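Local coordinates for protein acyl-CoA dehydrogenase (Mycobacterium thermoresistibile, PDB 3NF4) that binds flavin adenine dinucleotide and, as an acyl-CoA dehydrogenase, probably oxidises acyl-CoA thioesters to their 2,3-enoyl forms, at residues D12-P16 against Q82-E86; L261-A265 against Y360-A364; L266-V270 against L293-A297. One frame throughout, in Å; residues are numbered along the deposited sequence.

Contact 1. Residues D12-P16 against Q82-E86; sequences DRLLP and QVLEE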
# COMPACT_ATOMS: atom_id res chain seq x y z
N ASP A 12 -24.32 10.56 -9.90
CA ASP A 12 -24.96 10.16 -11.17
C ASP A 12 -25.12 8.63 -11.21
O ASP A 12 -24.14 7.89 -11.41
CB ASP A 12 -24.10 10.66 -12.36
CG ASP A 12 -24.79 10.49 -13.71
OD1 ASP A 12 -25.99 10.10 -13.76
OD2 ASP A 12 -24.14 10.77 -14.74
N ARG A 13 -26.35 8.15 -11.01
CA ARG A 13 -26.59 6.72 -10.80
C ARG A 13 -27.08 5.93 -12.03
O ARG A 13 -27.90 6.41 -12.80
CB ARG A 13 -27.56 6.52 -9.61
CG ARG A 13 -27.01 6.99 -8.26
CD ARG A 13 -27.73 6.39 -7.06
NE ARG A 13 -27.21 6.92 -5.80
CZ ARG A 13 -26.14 6.43 -5.16
NH1 ARG A 13 -25.47 5.37 -5.63
NH2 ARG A 13 -25.73 7.00 -4.03
N LEU A 14 -26.61 4.70 -12.18
CA LEU A 14 -27.17 3.80 -13.18
C LEU A 14 -28.34 2.98 -12.58
O LEU A 14 -28.13 2.14 -11.69
CB LEU A 14 -26.09 2.86 -13.73
CG LEU A 14 -25.08 3.37 -14.76
CD1 LEU A 14 -23.82 2.48 -14.73
CD2 LEU A 14 -25.67 3.36 -16.14
N LEU A 15 -29.54 3.22 -13.10
CA LEU A 15 -30.78 2.65 -12.54
C LEU A 15 -31.64 2.03 -13.65
O LEU A 15 -31.66 2.54 -14.77
CB LEU A 15 -31.57 3.74 -11.80
CG LEU A 15 -30.94 4.35 -10.53
CD1 LEU A 15 -31.54 5.70 -10.19
CD2 LEU A 15 -30.99 3.40 -9.31
N PRO A 16 -32.38 0.93 -13.34
CA PRO A 16 -33.11 0.13 -14.36
C PRO A 16 -34.41 0.75 -14.91
O PRO A 16 -34.97 0.21 -15.87
CB PRO A 16 -33.42 -1.19 -13.63
CG PRO A 16 -32.77 -1.08 -12.26
CD PRO A 16 -32.56 0.37 -11.99
N GLN A 82 -28.57 0.95 -3.35
CA GLN A 82 -28.26 2.35 -3.66
C GLN A 82 -29.13 3.33 -2.82
O GLN A 82 -28.72 4.48 -2.56
CB GLN A 82 -28.35 2.63 -5.20
CG GLN A 82 -27.35 1.83 -6.08
CD GLN A 82 -27.24 2.31 -7.55
OE1 GLN A 82 -26.75 3.41 -7.84
NE2 GLN A 82 -27.67 1.46 -8.48
N VAL A 83 -30.31 2.88 -2.39
CA VAL A 83 -31.10 3.65 -1.40
C VAL A 83 -30.40 3.65 -0.03
O VAL A 83 -30.31 4.69 0.65
CB VAL A 83 -32.53 3.07 -1.22
CG1 VAL A 83 -33.20 3.70 0.02
CG2 VAL A 83 -33.37 3.27 -2.47
N LEU A 84 -29.92 2.47 0.35
CA LEU A 84 -29.10 2.30 1.55
C LEU A 84 -27.86 3.20 1.50
O LEU A 84 -27.49 3.82 2.50
CB LEU A 84 -28.72 0.82 1.69
CG LEU A 84 -28.33 0.32 3.09
CD1 LEU A 84 -29.44 0.65 4.14
CD2 LEU A 84 -28.03 -1.18 3.07
N GLU A 85 -27.24 3.32 0.34
CA GLU A 85 -26.07 4.19 0.18
C GLU A 85 -26.39 5.68 0.44
O GLU A 85 -25.60 6.40 1.07
CB GLU A 85 -25.43 3.99 -1.21
CG GLU A 85 -24.02 4.52 -1.31
CD GLU A 85 -23.57 4.92 -2.71
OE1 GLU A 85 -23.57 4.12 -3.67
OE2 GLU A 85 -23.14 6.07 -2.83
N GLU A 86 -27.55 6.14 -0.06
CA GLU A 86 -27.98 7.53 0.08
C GLU A 86 -28.27 7.86 1.54
O GLU A 86 -27.83 8.88 2.05
CB GLU A 86 -29.22 7.83 -0.79
CG GLU A 86 -28.99 7.87 -2.33
CD GLU A 86 -28.15 9.06 -2.81
OE1 GLU A 86 -27.90 10.00 -2.02
OE2 GLU A 86 -27.72 9.06 -4.00
O HOH W 1 -24.75 4.02 -10.19
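R13 reaches from the loop ahead of helix 18-35 to helix 77-88 and lays the edge of its guanidinium against two glutamates. Extended from CG to NE (chi3 -177°), the arginine carries its flat end to the helix surface. NE bonds OE2 of E86 at 2.8 Å within the guanidinium plane, and this oxygen is met on its anti side; a weak second bond reaches it from NH2. E85 is gripped end-on: NH1 lies 3.0 Å from E85 OE1 and NH2 3.0 Å from E85 OE2, both approaching from above the carboxylate plane, which stands 76° from the guanidinium. Q82 runs past R13 in the opposite direction. Its OE1 accepts NH1 of R13 at 3.2 Å, on a lone pair in the carbonyl plane, and also a hydrogen bond from a water that itself accepts one from L14 N. The amide nitrogen NE2 of Q82 gives L14 O a weak bond of 3.3 Å, although its stronger partner is the carbonyl of E78. E85 OE1 is also hydrogen-bonded to Y307 OH and E85 OE2 salt-bridged to R304, while E86 OE1 pairs with R90. R313 and R318 of a second subunit hold D12 and the R13 carbonyl. All three guanidinium nitrogens of this buried arginine are therefore engaged, and the two carboxylates probably offset its charge and that of nearby R304; with Q82 they fasten the N-terminal loop to helix 77-88.

Contact 2. Residues L261-A265 against Y360-A364; sequences LAQAA and YMREA
The ring of Y360 leans obliquely across one side of helix 247-274, where L261, A264 and A265 receive it. CD1 of L261 makes the closest approach, 3.5 Å from CD1 of Y360. On the CD2-CE2 side of the ring, CE2 of Y360 lies 3.9 Å from CB of A264, and CD2 of Y360 is 4.0 Å from CB of A265. The small alanines let the ring come close to the helix backbone, its CD2 being 3.9 Å from CA of A265. L261 holds its CG opposite the backbone N (chi1 180°), and its two methyls divide the work: CD1 serves the tyrosine and also approaches E363 OE1 at 3.6 Å, while CD2 packs 3.9 Å from CB of A364. Contact across the interface is thus made by van der Waals packing, E363 taking part through OE1 and, less closely, CB. Its other carboxylate oxygen, OE2, is salt-bridged to R359 one turn back, which probably helps fix where the group lies. The E363 side chain is about 10 Å from the bound FAD. Around this shell, T339 of helix 321-346 touches A265, Y360 and A364, and V300 of helix 289-315 packs on A262. R362 and M361 meet a third subunit. The two segments run nearly antiparallel, at 162° with axes 10.5 Å apart, placing helix 357-367 against helix 247-274 in the C-terminal helical domain, beside helix 321-346.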
# COMPACT_ATOMS: atom_id res chain seq x y z
N LEU A 261 -20.65 6.32 3.38
CA LEU A 261 -19.79 7.02 4.34
C LEU A 261 -18.54 7.60 3.66
O LEU A 261 -18.16 8.76 3.91
CB LEU A 261 -19.35 6.07 5.48
CG LEU A 261 -18.44 6.68 6.56
CD1 LEU A 261 -19.07 7.93 7.29
CD2 LEU A 261 -17.96 5.62 7.56
N ALA A 262 -17.89 6.80 2.80
CA ALA A 262 -16.78 7.34 1.99
C ALA A 262 -17.24 8.49 1.06
O ALA A 262 -16.54 9.49 0.95
CB ALA A 262 -16.10 6.25 1.16
N GLN A 263 -18.38 8.36 0.40
CA GLN A 263 -18.89 9.43 -0.48
C GLN A 263 -19.16 10.72 0.32
O GLN A 263 -18.83 11.82 -0.16
CB GLN A 263 -20.15 8.99 -1.24
CG GLN A 263 -20.81 10.06 -2.13
CD GLN A 263 -19.94 10.46 -3.35
OE1 GLN A 263 -19.44 9.62 -4.11
NE2 GLN A 263 -19.78 11.76 -3.52
N ALA A 264 -19.75 10.61 1.50
CA ALA A 264 -19.96 11.78 2.37
C ALA A 264 -18.64 12.52 2.73
O ALA A 264 -18.58 13.73 2.73
CB ALA A 264 -20.68 11.36 3.65
N ALA A 265 -17.60 11.77 3.04
CA ALA A 265 -16.29 12.33 3.40
C ALA A 265 -15.61 12.92 2.15
O ALA A 265 -14.96 13.95 2.24
CB ALA A 265 -15.41 11.28 4.05
N TYR A 360 -16.39 10.96 10.79
CA TYR A 360 -16.45 9.97 9.69
C TYR A 360 -15.30 8.96 9.80
O TYR A 360 -15.53 7.76 9.63
CB TYR A 360 -16.50 10.63 8.29
CG TYR A 360 -17.79 11.43 7.96
CD1 TYR A 360 -19.00 11.16 8.61
CD2 TYR A 360 -17.79 12.43 6.99
CE1 TYR A 360 -20.16 11.88 8.33
CE2 TYR A 360 -18.92 13.14 6.70
CZ TYR A 360 -20.11 12.86 7.37
OH TYR A 360 -21.25 13.57 7.04
N MET A 361 -14.10 9.45 10.10
CA MET A 361 -12.94 8.61 10.40
C MET A 361 -13.12 7.62 11.56
O MET A 361 -12.65 6.50 11.48
CB MET A 361 -11.70 9.48 10.64
CG MET A 361 -10.43 8.68 10.69
SD MET A 361 -8.94 9.69 10.82
CE MET A 361 -7.76 8.46 11.38
N ARG A 362 -13.77 8.04 12.63
CA ARG A 362 -14.08 7.16 13.77
C ARG A 362 -15.16 6.11 13.40
O ARG A 362 -15.08 4.95 13.83
CB ARG A 362 -14.51 7.98 15.02
CG ARG A 362 -13.40 8.91 15.59
CD ARG A 362 -13.85 9.60 16.90
NE ARG A 362 -14.72 10.77 16.69
CZ ARG A 362 -16.03 10.82 16.99
NH1 ARG A 362 -16.67 9.77 17.49
NH2 ARG A 362 -16.72 11.94 16.76
N GLU A 363 -16.12 6.48 12.57
CA GLU A 363 -17.15 5.54 12.12
C GLU A 363 -16.63 4.46 11.17
O GLU A 363 -17.14 3.33 11.17
CB GLU A 363 -18.33 6.29 11.45
CG GLU A 363 -19.23 6.96 12.47
CD GLU A 363 -20.19 8.05 11.93
OE1 GLU A 363 -20.34 8.25 10.69
OE2 GLU A 363 -20.81 8.72 12.78
N ALA A 364 -15.61 4.77 10.38
CA ALA A 364 -15.17 3.81 9.35
C ALA A 364 -14.43 2.59 9.92
O ALA A 364 -14.50 1.50 9.34
CB ALA A 364 -14.31 4.53 8.24

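Contact 3. Residues L266-V270 against L293-A297; sequences LDEAV and LADMA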
# COMPACT_ATOMS: atom_id res chain seq x y z
N LEU A 266 -15.79 12.29 1.00
CA LEU A 266 -15.30 12.88 -0.24
C LEU A 266 -15.95 14.25 -0.57
O LEU A 266 -15.23 15.18 -0.97
CB LEU A 266 -15.43 11.90 -1.42
CG LEU A 266 -14.96 12.43 -2.79
CD1 LEU A 266 -13.46 12.51 -2.82
CD2 LEU A 266 -15.45 11.60 -4.02
N ASP A 267 -17.28 14.37 -0.42
CA ASP A 267 -17.99 15.65 -0.68
C ASP A 267 -17.51 16.80 0.27
O ASP A 267 -17.27 17.92 -0.20
CB ASP A 267 -19.53 15.49 -0.61
CG ASP A 267 -20.10 14.64 -1.77
OD1 ASP A 267 -19.49 14.59 -2.88
OD2 ASP A 267 -21.20 14.05 -1.60
N GLU A 268 -17.37 16.53 1.57
CA GLU A 268 -16.75 17.49 2.48
C GLU A 268 -15.39 18.02 1.99
O GLU A 268 -15.16 19.23 1.99
CB GLU A 268 -16.56 16.88 3.87
CG GLU A 268 -17.84 16.56 4.63
CD GLU A 268 -18.61 17.81 5.07
OE1 GLU A 268 -17.98 18.90 5.19
OE2 GLU A 268 -19.84 17.70 5.31
N ALA A 269 -14.50 17.11 1.58
CA ALA A 269 -13.13 17.46 1.22
C ALA A 269 -13.04 18.23 -0.12
O ALA A 269 -12.25 19.17 -0.24
CB ALA A 269 -12.22 16.22 1.21
N VAL A 270 -13.82 17.81 -1.11
CA VAL A 270 -13.96 18.55 -2.37
C VAL A 270 -14.45 19.99 -2.13
O VAL A 270 -13.83 20.92 -2.59
CB VAL A 270 -14.86 17.82 -3.40
CG1 VAL A 270 -15.16 18.70 -4.61
CG2 VAL A 270 -14.20 16.49 -3.83
N LEU A 293 -6.91 13.90 -3.63
CA LEU A 293 -8.35 13.88 -3.97
C LEU A 293 -8.70 12.96 -5.14
O LEU A 293 -9.75 12.30 -5.13
CB LEU A 293 -8.86 15.30 -4.28
CG LEU A 293 -9.05 16.27 -3.12
CD1 LEU A 293 -9.09 17.70 -3.65
CD2 LEU A 293 -10.32 15.94 -2.34
N ALA A 294 -7.83 12.92 -6.14
CA ALA A 294 -8.00 12.01 -7.29
C ALA A 294 -8.03 10.55 -6.85
O ALA A 294 -8.90 9.80 -7.30
CB ALA A 294 -6.90 12.24 -8.39
N ASP A 295 -7.11 10.16 -5.97
CA ASP A 295 -7.08 8.78 -5.43
C ASP A 295 -8.28 8.46 -4.54
O ASP A 295 -8.77 7.34 -4.59
CB ASP A 295 -5.76 8.44 -4.70
CG ASP A 295 -4.56 8.24 -5.68
OD1 ASP A 295 -4.69 7.66 -6.79
OD2 ASP A 295 -3.44 8.66 -5.31
N MET A 296 -8.77 9.44 -3.78
CA MET A 296 -10.04 9.32 -3.05
C MET A 296 -11.26 9.08 -4.00
O MET A 296 -12.11 8.20 -3.71
CB MET A 296 -10.31 10.56 -2.14
CG MET A 296 -9.26 10.78 -1.00
SD MET A 296 -9.32 12.45 -0.21
CE MET A 296 -11.04 12.62 0.28
N ALA A 297 -11.35 9.83 -5.10
CA ALA A 297 -12.49 9.70 -6.02
C ALA A 297 -12.51 8.31 -6.73
O ALA A 297 -13.59 7.72 -6.90
CB ALA A 297 -12.52 10.86 -7.03
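L266 and M296 meet where the two helices lie nearest, and they form the tighter half of this interface. Running past the methionine from the opposite direction, the leucine brings CD1 to 3.8 Å from CB of M296 and 3.9 Å from its CE, so one methyl touches both the root and the tip of the longer side chain. M296 bends at chi3 (54°), which turns CE toward helix 247-274, 3.9 Å from CB of A269. The second methyl of L266, CD2, rests 4.0 Å from CA of A297. On this half D341 and A342 of helix 321-346 also touch M296, and V345 touches A269.

Toward V270 the packing is slacker. L293 still brings CD2 to 4.0 Å from CB of A269, but the same methyl is 4.2 Å from CG2 of V270, whose side chain crosses that of L293 obliquely and is partly exposed. Two acidic residues sit off the interface: D267 is exposed, and D295 reaches outward to a salt bridge with R378 of a second subunit. I381 of that subunit packs on A294 and A297. The helices run close to antiparallel, at 156° with axes 10.9 Å apart. Between them the contact is apolar, made almost wholly by hydrocarbon groups, so its hold depends on buried hydrocarbon and shape, while the charges of D267 and D295 are kept off it, the latter spent at a subunit boundary.

Contacts 2 and 3 are neighbours in the C-terminal helical domain: they share helix 247-274, their centres lie about 12 Å apart, and they touch through CE2 of Y360 and CG of E268, 4.1 Å apart. Along the chain contact 3 is nested within the loop that contact 2 closes. Contact 1 comes earlier and binds the N-terminal loop to helix 77-88; its centre is about 18 Å from that of contact 2 and about 19 Å from that of contact 3, and it touches neither. R304 of helix 289-315 bonds both E85 and Q263, linking the N- and C-terminal helical parts. Contacts 1 and 3 border the second subunit and contact 2 a third, so these parts also lie at subunit boundaries of the four-chain assembly.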